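Local coordinates for XC6422 protein (Xanthomonas campestris, PDB 2FUK), which probably works as a hydrolase, a small serine enzyme of the alpha/beta-hydrolase fold that has no lid, at residues A[24-29]-A[101-106]; A[4-9]-A[71-76]; A[38-43]-A[63-68]. One frame throughout, in Å; residues are numbered along the deposited sequence.

Contact 1 of 3, residues A[24-29]-A[101-106]; sequences VAVDLP and AEWVRA
Helix 92-107 packs against one face of the central sheet of this alpha/beta-hydrolase, and at the sheet's antiparallel end the packing runs through Trp-103, whose indole reaches Val-24 and Val-26 of strand 20-27. The two valines sit two residues apart, so both side chains leave the strand on the face turned to the helix. Val-26 makes the nearer approach: its CG2 methyl lies 4.0 Å from CH2 of Trp-103, beside the rim of the six-membered ring and close to its plane. Val-24 comes in obliquely, with CG1 4.4 Å from CZ3 of Trp-103. What makes this reach possible is the indole's length, since the CA atoms of Val-26 and Val-104, the nearest backbone pair there, remain 10.2 Å apart. The first torsion of Trp-103 sets CG opposite its own backbone nitrogen (chi1 172°), which sends the ring outward from the helix, while chi2 of 70° turns the benzo edge toward the strand. No hydrogen bond crosses between the segments; the touching is apolar and buried, and modest in extent at 81 Å² for both sides together. The one polar atom of the indole, NE1, hydrogen-bonds to Pro-4 O, which would help to hold the turn of the ring. Leu-13 and Leu-15 of strand 11-17 also touch the indole, and the Phe-6 ring meets it from the side away from Val-24, with the two planes inclined by about 30°. One large aromatic side chain thus bridges a covering helix and the strands beneath it, in the layered helix-on-sheet packing of the alpha/beta-hydrolase fold.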
ATOM      1  N   VAL A  24      -4.932  10.606 -20.555  1.00  7.40           N
ATOM      2  CA  VAL A  24      -5.111   9.275 -20.002  1.00  7.80           C
ATOM      3  C   VAL A  24      -3.837   8.780 -19.326  1.00  7.74           C
ATOM      4  O   VAL A  24      -2.731   9.132 -19.730  1.00  8.25           O
ATOM      5  CB  VAL A  24      -5.516   8.282 -21.126  1.00  7.03           C
ATOM      6  CG1 VAL A  24      -5.565   6.855 -20.600  1.00  9.85           C
ATOM      7  CG2 VAL A  24      -6.874   8.673 -21.682  1.00  6.55           C
ATOM      8  N   ALA A  25      -3.999   7.981 -18.279  1.00  7.47           N
ATOM      9  CA  ALA A  25      -2.857   7.404 -17.585  1.00  8.41           C
ATOM     10  C   ALA A  25      -3.201   5.950 -17.302  1.00  8.28           C
ATOM     11  O   ALA A  25      -4.279   5.655 -16.796  1.00 10.13           O
ATOM     12  CB  ALA A  25      -2.585   8.148 -16.283  1.00  9.45           C
ATOM     13  N   VAL A  26      -2.292   5.048 -17.650  1.00  8.43           N
ATOM     14  CA  VAL A  26      -2.498   3.626 -17.417  1.00  7.69           C
ATOM     15  C   VAL A  26      -1.466   3.176 -16.397  1.00  9.57           C
ATOM     16  O   VAL A  26      -0.263   3.305 -16.632  1.00 11.15           O
ATOM     17  CB  VAL A  26      -2.316   2.808 -18.713  1.00  8.72           C
ATOM     18  CG1 VAL A  26      -2.508   1.328 -18.425  1.00 10.02           C
ATOM     19  CG2 VAL A  26      -3.312   3.286 -19.772  1.00  9.25           C
ATOM     20  N   ASP A  27      -1.939   2.679 -15.256  1.00  8.57           N
ATOM     21  CA  ASP A  27      -1.045   2.197 -14.202  1.00 10.37           C
ATOM     22  C   ASP A  27      -1.120   0.669 -14.170  1.00 10.23           C
ATOM     23  O   ASP A  27      -2.193   0.100 -13.963  1.00  9.70           O
ATOM     24  CB  ASP A  27      -1.461   2.725 -12.818  1.00 10.84           C
ATOM     25  CG  ASP A  27      -1.814   4.209 -12.809  1.00 13.36           C
ATOM     26  OD1 ASP A  27      -1.059   5.027 -13.377  1.00 12.06           O
ATOM     27  OD2 ASP A  27      -2.854   4.555 -12.203  1.00 14.01           O
ATOM     28  N   LEU A  28       0.009  -0.000 -14.380  1.00 12.08           N
ATOM     29  CA  LEU A  28       0.026  -1.462 -14.360  1.00 13.70           C
ATOM     30  C   LEU A  28      -0.122  -1.985 -12.932  1.00 13.68           C
ATOM     31  O   LEU A  28       0.134  -1.267 -11.967  1.00 14.17           O
ATOM     32  CB  LEU A  28       1.317  -1.983 -14.993  1.00 16.45           C
ATOM     33  CG  LEU A  28       1.387  -1.764 -16.504  1.00 18.60           C
ATOM     34  CD1 LEU A  28       2.753  -2.165 -17.037  1.00 21.03           C
ATOM     35  CD2 LEU A  28       0.286  -2.571 -17.170  1.00 20.82           C
ATOM     36  N   PRO A  29      -0.545  -3.246 -12.778  1.00 13.22           N
ATOM     37  CA  PRO A  29      -0.720  -3.821 -11.441  1.00 14.10           C
ATOM     38  C   PRO A  29       0.549  -3.921 -10.612  1.00 15.91           C
ATOM     39  O   PRO A  29       1.666  -3.859 -11.137  1.00 16.47           O
ATOM     40  CB  PRO A  29      -1.337  -5.185 -11.734  1.00 15.86           C
ATOM     41  CG  PRO A  29      -0.766  -5.528 -13.034  1.00 15.31           C
ATOM     42  CD  PRO A  29      -0.868  -4.240 -13.810  1.00 13.31           C
ATOM     43  N   ALA A 101     -13.710   3.626 -22.072  1.00  7.21           N
ATOM     44  CA  ALA A 101     -14.154   2.251 -21.889  1.00  7.12           C
ATOM     45  C   ALA A 101     -14.057   1.445 -23.183  1.00  7.90           C
ATOM     46  O   ALA A 101     -13.639   0.284 -23.173  1.00  8.38           O
ATOM     47  CB  ALA A 101     -15.595   2.229 -21.371  1.00  7.19           C
ATOM     48  N   GLU A 102     -14.450   2.051 -24.299  1.00  7.72           N
ATOM     49  CA  GLU A 102     -14.406   1.350 -25.577  1.00  8.43           C
ATOM     50  C   GLU A 102     -12.974   1.085 -26.035  1.00  7.89           C
ATOM     51  O   GLU A 102     -12.703   0.075 -26.686  1.00  8.94           O
ATOM     52  CB  GLU A 102     -15.186   2.131 -26.644  1.00  9.18           C
ATOM     53  CG  GLU A 102     -16.688   2.191 -26.354  1.00 12.00           C
ATOM     54  CD  GLU A 102     -17.506   2.851 -27.455  1.00 15.10           C
ATOM     55  OE1 GLU A 102     -16.930   3.581 -28.290  1.00 17.18           O
ATOM     56  OE2 GLU A 102     -18.740   2.640 -27.477  1.00 17.30           O
ATOM     57  N   TRP A 103     -12.061   1.992 -25.698  1.00  7.74           N
ATOM     58  CA  TRP A 103     -10.652   1.818 -26.059  1.00  7.09           C
ATOM     59  C   TRP A 103     -10.079   0.666 -25.224  1.00  6.45           C
ATOM     60  O   TRP A 103      -9.340  -0.181 -25.725  1.00  7.80           O
ATOM     61  CB  TRP A 103      -9.875   3.115 -25.794  1.00  7.46           C
ATOM     62  CG  TRP A 103      -8.379   2.986 -25.955  1.00  8.49           C
ATOM     63  CD1 TRP A 103      -7.684   2.807 -27.118  1.00  8.88           C
ATOM     64  CD2 TRP A 103      -7.408   2.997 -24.906  1.00  8.50           C
ATOM     65  NE1 TRP A 103      -6.342   2.701 -26.856  1.00  8.38           N
ATOM     66  CE2 TRP A 103      -6.143   2.815 -25.505  1.00  9.43           C
ATOM     67  CE3 TRP A 103      -7.483   3.141 -23.515  1.00  9.69           C
ATOM     68  CZ2 TRP A 103      -4.959   2.774 -24.759  1.00  9.50           C
ATOM     69  CZ3 TRP A 103      -6.305   3.099 -22.773  1.00  9.48           C
ATOM     70  CH2 TRP A 103      -5.060   2.917 -23.400  1.00  9.20           C
ATOM     71  N   VAL A 104     -10.421   0.640 -23.942  1.00  6.05           N
ATOM     72  CA  VAL A 104      -9.953  -0.423 -23.059  1.00  6.34           C
ATOM     73  C   VAL A 104     -10.417  -1.795 -23.555  1.00  7.54           C
ATOM     74  O   VAL A 104      -9.618  -2.724 -23.691  1.00  8.73           O
ATOM     75  CB  VAL A 104     -10.478  -0.205 -21.618  1.00  5.40           C
ATOM     76  CG1 VAL A 104     -10.216  -1.434 -20.768  1.00  6.98           C
ATOM     77  CG2 VAL A 104      -9.795   1.009 -21.001  1.00  6.25           C
ATOM     78  N   ARG A 105     -11.709  -1.914 -23.837  1.00  8.19           N
ATOM     79  CA  ARG A 105     -12.265  -3.181 -24.288  1.00  8.25           C
ATOM     80  C   ARG A 105     -11.704  -3.643 -25.624  1.00  8.58           C
ATOM     81  O   ARG A 105     -11.649  -4.841 -25.887  1.00 10.25           O
ATOM     82  CB  ARG A 105     -13.793  -3.089 -24.358  1.00  9.53           C
ATOM     83  CG  ARG A 105     -14.446  -3.303 -23.005  1.00 10.73           C
ATOM     84  CD  ARG A 105     -15.949  -3.101 -23.021  1.00 12.60           C
ATOM     85  NE  ARG A 105     -16.548  -3.650 -21.804  1.00 15.62           N
ATOM     86  CZ  ARG A 105     -17.652  -3.186 -21.235  1.00 16.98           C
ATOM     87  NH1 ARG A 105     -18.112  -3.761 -20.132  1.00 14.88           N
ATOM     88  NH2 ARG A 105     -18.287  -2.141 -21.757  1.00 17.66           N
ATOM     89  N   ALA A 106     -11.293  -2.694 -26.461  1.00  8.09           N
ATOM     90  CA  ALA A 106     -10.736  -3.033 -27.764  1.00  9.03           C
ATOM     91  C   ALA A 106      -9.302  -3.513 -27.612  1.00  9.83           C
ATOM     92  O   ALA A 106      -8.879  -4.473 -28.262  1.00 10.72           O
ATOM     93  CB  ALA A 106     -10.787  -1.819 -28.695  1.00  7.97           C
TER

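Contact 2 of 3, residues A[4-9]-A[71-76]; sequences PLFPTE and TVVRFN
Phe-6 meets Thr-71 and Val-73 through the far end of its ring. The CG2 methyl of Thr-71 stands 3.7 Å from CZ of Phe-6 and 3.9 Å from CE2, lying in the ring plane, so the methyl butts against the aromatic edge rather than covering a face. Val-73 is looser: CG2 comes within 4.3 Å of CE1 of Phe-6, at a slant. All of this is van der Waals contact between carbons, without a hydrogen bond from one segment to the other. Thr-71 presents carbon because of its first torsion: at chi1 -62° the hydroxyl lies beside the backbone nitrogen, and CG2, on the opposite side from that nitrogen, is the branch directed at Phe-6. Phe-6 and Val-73 close the distance between them from both sides, their CA atoms being 10.1 Å apart. Residues 4-9 have no regular secondary structure; they form the N-terminal arm that precedes strand 11-17, whereas 71-75 is an inner strand of the alpha/beta-hydrolase sheet. Thr-71 and Val-73 point their side chains to the sheet face covered by helix 92-107, and Val-72 between them points the other way, as alternation along a strand requires. Further out, the strand is set in place by backbone hydrogen bonds to both neighbours: Val-73 bonds to Ala-40 and Val-42 on one side, while Val-72 and Arg-74 bond to Asp-27 and Ala-25 on the other. The arm has its own support: Pro-7 packs on Val-26, and Phe-6 also touches Gln-107 and Arg-108 where helix 92-107 runs out.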
ATOM      1  N   PRO A   4      -3.920   5.360 -30.176  1.00 17.05           N
ATOM      2  CA  PRO A   4      -3.097   4.948 -29.028  1.00 14.67           C
ATOM      3  C   PRO A   4      -3.057   3.456 -28.689  1.00 13.64           C
ATOM      4  O   PRO A   4      -4.054   2.736 -28.799  1.00 12.22           O
ATOM      5  CB  PRO A   4      -3.665   5.788 -27.886  1.00 15.81           C
ATOM      6  CG  PRO A   4      -5.105   5.878 -28.249  1.00 15.00           C
ATOM      7  CD  PRO A   4      -5.057   6.181 -29.722  1.00 17.69           C
ATOM      8  N   LEU A   5      -1.879   3.009 -28.267  1.00 12.02           N
ATOM      9  CA  LEU A   5      -1.647   1.616 -27.908  1.00 10.93           C
ATOM     10  C   LEU A   5      -1.734   1.435 -26.403  1.00 11.52           C
ATOM     11  O   LEU A   5      -1.265   2.281 -25.654  1.00 11.19           O
ATOM     12  CB  LEU A   5      -0.252   1.193 -28.367  1.00 12.77           C
ATOM     13  CG  LEU A   5       0.033   1.337 -29.861  1.00 13.01           C
ATOM     14  CD1 LEU A   5       1.533   1.387 -30.103  1.00 12.92           C
ATOM     15  CD2 LEU A   5      -0.611   0.180 -30.601  1.00 14.88           C
ATOM     16  N   PHE A   6      -2.339   0.337 -25.957  1.00 11.24           N
ATOM     17  CA  PHE A   6      -2.421   0.080 -24.528  1.00 10.31           C
ATOM     18  C   PHE A   6      -0.975  -0.238 -24.149  1.00  9.85           C
ATOM     19  O   PHE A   6      -0.362  -1.145 -24.711  1.00 10.69           O
ATOM     20  CB  PHE A   6      -3.323  -1.120 -24.243  1.00  9.88           C
ATOM     21  CG  PHE A   6      -3.840  -1.162 -22.834  1.00  9.72           C
ATOM     22  CD1 PHE A   6      -5.030  -0.524 -22.493  1.00  9.36           C
ATOM     23  CD2 PHE A   6      -3.133  -1.829 -21.845  1.00 10.75           C
ATOM     24  CE1 PHE A   6      -5.506  -0.559 -21.180  1.00 10.84           C
ATOM     25  CE2 PHE A   6      -3.599  -1.867 -20.538  1.00 10.18           C
ATOM     26  CZ  PHE A   6      -4.786  -1.233 -20.205  1.00  9.83           C
ATOM     27  N   PRO A   7      -0.407   0.515 -23.197  1.00 11.53           N
ATOM     28  CA  PRO A   7       0.980   0.299 -22.773  1.00 11.87           C
ATOM     29  C   PRO A   7       1.258  -0.972 -21.965  1.00 11.26           C
ATOM     30  O   PRO A   7       0.367  -1.525 -21.319  1.00 12.76           O
ATOM     31  CB  PRO A   7       1.291   1.575 -21.998  1.00 13.17           C
ATOM     32  CG  PRO A   7      -0.018   1.882 -21.340  1.00 11.45           C
ATOM     33  CD  PRO A   7      -1.035   1.610 -22.436  1.00 11.40           C
ATOM     34  N   THR A   8       2.498  -1.443 -22.036  1.00 12.13           N
ATOM     35  CA  THR A   8       2.910  -2.632 -21.299  1.00 12.55           C
ATOM     36  C   THR A   8       3.867  -2.201 -20.198  1.00 13.17           C
ATOM     37  O   THR A   8       4.539  -3.027 -19.584  1.00 12.50           O
ATOM     38  CB  THR A   8       3.622  -3.653 -22.205  1.00 13.71           C
ATOM     39  OG1 THR A   8       4.804  -3.059 -22.760  1.00 14.46           O
ATOM     40  CG2 THR A   8       2.699  -4.089 -23.324  1.00 13.84           C
ATOM     41  N   GLU A   9       3.897  -0.893 -19.959  1.00 13.58           N
ATOM     42  CA  GLU A   9       4.721  -0.255 -18.930  1.00 14.32           C
ATOM     43  C   GLU A   9       3.806   0.909 -18.511  1.00 13.08           C
ATOM     44  O   GLU A   9       3.105   1.465 -19.357  1.00 13.89           O
ATOM     45  CB  GLU A   9       6.014   0.262 -19.575  1.00 17.13           C
ATOM     46  CG  GLU A   9       7.264   0.282 -18.706  1.00 22.69           C
ATOM     47  CD  GLU A   9       7.749  -1.098 -18.260  1.00 22.34           C
ATOM     48  OE1 GLU A   9       8.059  -1.979 -19.104  1.00 24.54           O
ATOM     49  OE2 GLU A   9       7.838  -1.302 -17.043  1.00 24.32           O
ATOM     50  N   THR A  71      -5.215  -3.752 -13.567  1.00  7.15           N
ATOM     51  CA  THR A  71      -4.616  -2.665 -14.343  1.00  7.65           C
ATOM     52  C   THR A  71      -5.603  -1.504 -14.235  1.00  7.86           C
ATOM     53  O   THR A  71      -6.810  -1.686 -14.420  1.00  7.35           O
ATOM     54  CB  THR A  71      -4.452  -3.051 -15.829  1.00  7.86           C
ATOM     55  OG1 THR A  71      -3.572  -4.176 -15.933  1.00 10.56           O
ATOM     56  CG2 THR A  71      -3.874  -1.883 -16.636  1.00  8.94           C
ATOM     57  N   VAL A  72      -5.102  -0.312 -13.941  1.00  7.19           N
ATOM     58  CA  VAL A  72      -5.994   0.823 -13.769  1.00  7.90           C
ATOM     59  C   VAL A  72      -5.782   1.961 -14.748  1.00  8.55           C
ATOM     60  O   VAL A  72      -4.654   2.325 -15.066  1.00  9.33           O
ATOM     61  CB  VAL A  72      -5.903   1.374 -12.327  1.00  9.22           C
ATOM     62  CG1 VAL A  72      -6.246   0.273 -11.339  1.00 10.16           C
ATOM     63  CG2 VAL A  72      -4.513   1.896 -12.047  1.00 14.53           C
ATOM     64  N   VAL A  73      -6.889   2.510 -15.228  1.00  6.89           N
ATOM     65  CA  VAL A  73      -6.848   3.623 -16.164  1.00  6.22           C
ATOM     66  C   VAL A  73      -7.477   4.850 -15.525  1.00  6.98           C
ATOM     67  O   VAL A  73      -8.587   4.781 -15.002  1.00  6.31           O
ATOM     68  CB  VAL A  73      -7.627   3.295 -17.459  1.00  5.93           C
ATOM     69  CG1 VAL A  73      -7.642   4.511 -18.386  1.00  7.00           C
ATOM     70  CG2 VAL A  73      -6.989   2.108 -18.159  1.00  8.76           C
ATOM     71  N   ARG A  74      -6.746   5.959 -15.552  1.00  5.40           N
ATOM     72  CA  ARG A  74      -7.234   7.226 -15.031  1.00  5.50           C
ATOM     73  C   ARG A  74      -7.293   8.160 -16.232  1.00  4.77           C
ATOM     74  O   ARG A  74      -6.606   7.935 -17.232  1.00  5.56           O
ATOM     75  CB  ARG A  74      -6.274   7.793 -13.981  1.00  5.00           C
ATOM     76  CG  ARG A  74      -6.269   7.022 -12.672  1.00  5.97           C
ATOM     77  CD  ARG A  74      -5.221   7.579 -11.723  1.00  8.94           C
ATOM     78  NE  ARG A  74      -3.867   7.264 -12.166  1.00  8.97           N
ATOM     79  CZ  ARG A  74      -2.928   8.165 -12.455  1.00  8.55           C
ATOM     80  NH1 ARG A  74      -1.729   7.759 -12.846  1.00 10.27           N
ATOM     81  NH2 ARG A  74      -3.184   9.466 -12.357  1.00 10.77           N
ATOM     82  N   PHE A  75      -8.119   9.194 -16.152  1.00  6.56           N
ATOM     83  CA  PHE A  75      -8.211  10.134 -17.259  1.00  6.33           C
ATOM     84  C   PHE A  75      -8.870  11.430 -16.827  1.00  7.25           C
ATOM     85  O   PHE A  75      -9.594  11.479 -15.826  1.00  7.80           O
ATOM     86  CB  PHE A  75      -8.983   9.501 -18.436  1.00  7.60           C
ATOM     87  CG  PHE A  75     -10.477   9.453 -18.245  1.00  5.78           C
ATOM     88  CD1 PHE A  75     -11.294  10.442 -18.789  1.00  5.95           C
ATOM     89  CD2 PHE A  75     -11.070   8.407 -17.541  1.00  4.28           C
ATOM     90  CE1 PHE A  75     -12.681  10.392 -18.638  1.00  5.12           C
ATOM     91  CE2 PHE A  75     -12.448   8.345 -17.382  1.00  7.06           C
ATOM     92  CZ  PHE A  75     -13.261   9.338 -17.932  1.00  6.56           C
ATOM     93  N   ASN A  76      -8.589  12.489 -17.576  1.00  6.07           N
ATOM     94  CA  ASN A  76      -9.170  13.784 -17.289  1.00  7.12           C
ATOM     95  C   ASN A  76     -10.422  14.000 -18.129  1.00  6.97           C
ATOM     96  O   ASN A  76     -10.409  13.783 -19.340  1.00  6.34           O
ATOM     97  CB  ASN A  76      -8.165  14.901 -17.589  1.00  8.56           C
ATOM     98  CG  ASN A  76      -7.121  15.046 -16.509  1.00  8.24           C
ATOM     99  OD1 ASN A  76      -7.373  14.725 -15.355  1.00  8.49           O
ATOM    100  ND2 ASN A  76      -5.945  15.553 -16.875  1.00  7.90           N
TER

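Contact 3 of 3, residues A[38-43]-A[63-68]; sequences VTAIVC and RALREL
Leu-65 reaches from helix 56-66 to Ala-40 and Val-42 of strand 38-43, and the apolar meeting of these three buried side chains makes up the whole contact. A single methyl does the touching: CD1 of Leu-65 lies 3.8 Å from CB of Ala-40 and, more loosely, 4.5 Å from CG2 of Val-42. The small side chain of Ala-40 allows the helix to come close here, the CA atoms of Ala-40 and Leu-65 being 7.9 Å apart. In Leu-65, with chi2 at 175°, CD1 lies anti to CA, which extends this branch toward the strand. Ala-40 and Val-42 share a sheet face because they are two apart in the strand; Ile-41 between them turns to the other face.

No hydrogen bond joins the segments; 63-68 has its own backbone bonds, and strand 38-43 bonds to its neighbours in the sheet. Within 63-68, the amide of Glu-67 bonds to the carbonyl oxygen of Arg-63 (N to O 3.0 Å), and the amide of Leu-68 reaches back three residues to Leu-65 O at 2.9 Å. Charged groups have partners elsewhere: Arg-63 and Glu-67 form salt bridges with Glu-30 and Arg-205 of the second subunit, so segment 63-68 lies beside that subunit.

Strand 38-43, helix 56-66 and strand 71-75 form a beta-alpha-beta crossover, in which Leu-65 also packs on Val-72. Strand 38-43 lies between 71-75 and 112-118, with helix 56-66 over one face and helix 92-107 over the other.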
ATOM      1  N   VAL A  38      -8.629  -8.115 -15.407  1.00  7.63           N
ATOM      2  CA  VAL A  38      -9.510  -6.974 -15.210  1.00  7.52           C
ATOM      3  C   VAL A  38      -8.787  -5.652 -15.411  1.00  6.02           C
ATOM      4  O   VAL A  38      -7.621  -5.512 -15.045  1.00  5.89           O
ATOM      5  CB  VAL A  38     -10.069  -6.962 -13.760  1.00  5.90           C
ATOM      6  CG1 VAL A  38     -10.970  -5.748 -13.551  1.00  8.44           C
ATOM      7  CG2 VAL A  38     -10.827  -8.258 -13.467  1.00  7.37           C
ATOM      8  N   THR A  39      -9.488  -4.692 -16.004  1.00  7.76           N
ATOM      9  CA  THR A  39      -8.958  -3.345 -16.194  1.00  5.74           C
ATOM     10  C   THR A  39     -10.042  -2.459 -15.599  1.00  6.95           C
ATOM     11  O   THR A  39     -11.227  -2.643 -15.888  1.00  6.45           O
ATOM     12  CB  THR A  39      -8.763  -2.971 -17.682  1.00  7.04           C
ATOM     13  OG1 THR A  39      -7.714  -3.762 -18.252  1.00  8.12           O
ATOM     14  CG2 THR A  39      -8.363  -1.499 -17.810  1.00  7.81           C
ATOM     15  N   ALA A  40      -9.639  -1.526 -14.744  1.00  6.28           N
ATOM     16  CA  ALA A  40     -10.584  -0.625 -14.106  1.00  5.44           C
ATOM     17  C   ALA A  40     -10.315   0.812 -14.520  1.00  5.73           C
ATOM     18  O   ALA A  40      -9.168   1.191 -14.752  1.00  8.33           O
ATOM     19  CB  ALA A  40     -10.477  -0.748 -12.591  1.00  7.36           C
ATOM     20  N   ILE A  41     -11.381   1.597 -14.636  1.00  4.20           N
ATOM     21  CA  ILE A  41     -11.260   3.010 -14.977  1.00  4.53           C
ATOM     22  C   ILE A  41     -11.747   3.770 -13.753  1.00  4.62           C
ATOM     23  O   ILE A  41     -12.802   3.453 -13.207  1.00  6.27           O
ATOM     24  CB  ILE A  41     -12.148   3.394 -16.185  1.00  4.67           C
ATOM     25  CG1 ILE A  41     -11.717   2.603 -17.419  1.00  6.91           C
ATOM     26  CG2 ILE A  41     -12.009   4.892 -16.481  1.00  5.48           C
ATOM     27  CD1 ILE A  41     -12.646   2.770 -18.606  1.00  5.66           C
ATOM     28  N   VAL A  42     -10.971   4.760 -13.320  1.00  5.36           N
ATOM     29  CA  VAL A  42     -11.318   5.562 -12.148  1.00  5.94           C
ATOM     30  C   VAL A  42     -11.598   7.003 -12.570  1.00  5.73           C
ATOM     31  O   VAL A  42     -10.738   7.657 -13.161  1.00  6.34           O
ATOM     32  CB  VAL A  42     -10.163   5.553 -11.112  1.00  6.18           C
ATOM     33  CG1 VAL A  42     -10.555   6.365  -9.882  1.00  7.21           C
ATOM     34  CG2 VAL A  42      -9.828   4.119 -10.719  1.00  7.93           C
ATOM     35  N   CYS A  43     -12.801   7.488 -12.260  1.00  6.06           N
ATOM     36  CA  CYS A  43     -13.221   8.844 -12.624  1.00  6.26           C
ATOM     37  C   CYS A  43     -13.008   9.847 -11.490  1.00  6.66           C
ATOM     38  O   CYS A  43     -13.263   9.541 -10.323  1.00  6.71           O
ATOM     39  CB  CYS A  43     -14.695   8.838 -13.038  1.00  6.69           C
ATOM     40  SG  CYS A  43     -15.082   7.739 -14.443  1.00  5.51           S
ATOM     41  N   ARG A  63      -4.434   2.848  -6.672  1.00  7.79           N
ATOM     42  CA  ARG A  63      -3.412   2.035  -6.027  1.00  8.95           C
ATOM     43  C   ARG A  63      -4.029   0.823  -5.347  1.00  8.29           C
ATOM     44  O   ARG A  63      -3.471  -0.269  -5.384  1.00  9.06           O
ATOM     45  CB  ARG A  63      -2.656   2.864  -4.990  1.00 10.32           C
ATOM     46  CG  ARG A  63      -1.424   2.171  -4.427  1.00 15.41           C
ATOM     47  CD  ARG A  63      -0.727   3.071  -3.429  1.00 18.43           C
ATOM     48  NE  ARG A  63      -0.511   4.417  -3.954  1.00 22.63           N
ATOM     49  CZ  ARG A  63      -0.082   5.436  -3.216  1.00 24.51           C
ATOM     50  NH1 ARG A  63       0.178   5.249  -1.929  1.00 24.54           N
ATOM     51  NH2 ARG A  63       0.078   6.639  -3.759  1.00 26.55           N
ATOM     52  N   ALA A  64      -5.179   1.030  -4.714  1.00  6.71           N
ATOM     53  CA  ALA A  64      -5.880  -0.040  -4.020  1.00  7.13           C
ATOM     54  C   ALA A  64      -6.209  -1.191  -4.967  1.00  7.16           C
ATOM     55  O   ALA A  64      -6.103  -2.361  -4.604  1.00  6.36           O
ATOM     56  CB  ALA A  64      -7.156   0.512  -3.398  1.00  6.32           C
ATOM     57  N   LEU A  65      -6.611  -0.851  -6.187  1.00  8.40           N
ATOM     58  CA  LEU A  65      -6.958  -1.860  -7.182  1.00  7.72           C
ATOM     59  C   LEU A  65      -5.714  -2.493  -7.796  1.00  8.10           C
ATOM     60  O   LEU A  65      -5.695  -3.693  -8.055  1.00  7.61           O
ATOM     61  CB  LEU A  65      -7.823  -1.240  -8.272  1.00  6.55           C
ATOM     62  CG  LEU A  65      -9.175  -0.707  -7.790  1.00  6.92           C
ATOM     63  CD1 LEU A  65      -9.886  -0.005  -8.942  1.00  9.33           C
ATOM     64  CD2 LEU A  65     -10.013  -1.848  -7.260  1.00  7.93           C
ATOM     65  N   ARG A  66      -4.681  -1.689  -8.029  1.00  8.80           N
ATOM     66  CA  ARG A  66      -3.436  -2.203  -8.597  1.00  8.66           C
ATOM     67  C   ARG A  66      -2.827  -3.256  -7.674  1.00  9.54           C
ATOM     68  O   ARG A  66      -2.263  -4.256  -8.130  1.00  8.51           O
ATOM     69  CB  ARG A  66      -2.427  -1.067  -8.781  1.00 10.28           C
ATOM     70  CG  ARG A  66      -2.849  -0.010  -9.783  1.00 12.38           C
ATOM     71  CD  ARG A  66      -1.932   1.211  -9.724  1.00 14.49           C
ATOM     72  NE  ARG A  66      -0.577   0.914 -10.186  1.00 17.41           N
ATOM     73  CZ  ARG A  66       0.433   1.780 -10.126  1.00 18.56           C
ATOM     74  NH1 ARG A  66       1.632   1.433 -10.575  1.00 20.28           N
ATOM     75  NH2 ARG A  66       0.248   2.987  -9.603  1.00 19.79           N
ATOM     76  N   GLU A  67      -2.937  -3.023  -6.372  1.00  9.43           N
ATOM     77  CA  GLU A  67      -2.383  -3.944  -5.383  1.00  9.61           C
ATOM     78  C   GLU A  67      -3.122  -5.278  -5.383  1.00 10.20           C
ATOM     79  O   GLU A  67      -2.657  -6.257  -4.795  1.00 11.36           O
ATOM     80  CB  GLU A  67      -2.421  -3.313  -3.987  1.00  9.61           C
ATOM     81  CG  GLU A  67      -1.536  -2.075  -3.864  1.00  9.34           C
ATOM     82  CD  GLU A  67      -1.549  -1.455  -2.475  1.00 12.26           C
ATOM     83  OE1 GLU A  67      -2.430  -1.814  -1.665  1.00 12.58           O
ATOM     84  OE2 GLU A  67      -0.686  -0.590  -2.200  1.00 12.13           O
ATOM     85  N   LEU A  68      -4.275  -5.312  -6.043  1.00  9.30           N
ATOM     86  CA  LEU A  68      -5.053  -6.536  -6.144  1.00  8.87           C
ATOM     87  C   LEU A  68      -4.801  -7.216  -7.491  1.00  8.54           C
ATOM     88  O   LEU A  68      -5.452  -8.208  -7.822  1.00  9.62           O
ATOM     89  CB  LEU A  68      -6.542  -6.239  -5.989  1.00 10.32           C
ATOM     90  CG  LEU A  68      -6.974  -5.681  -4.631  1.00 11.45           C
ATOM     91  CD1 LEU A  68      -8.475  -5.495  -4.630  1.00 10.99           C
ATOM     92  CD2 LEU A  68      -6.552  -6.629  -3.526  1.00 12.03           C
TER

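Along the chain the segments come in the order 4-9, 24-29, 38-43, 63-68, 71-76 and 101-106, so contacts 1 and 2 interlock while both segments of contact 3 fall between the halves of each. All three reach the same sheet, through neighbouring strands 20-27, 71-75 and 38-43. The centres of contacts 1 and 2 are about 4 Å apart, both on the face of helix 92-107; contact 3, on the face of helix 56-66, is centred about 10 Å from contact 1 and 11 Å from contact 2. Together they sample both helical layers of the alpha/beta sandwich and the N-terminal arm laid against one.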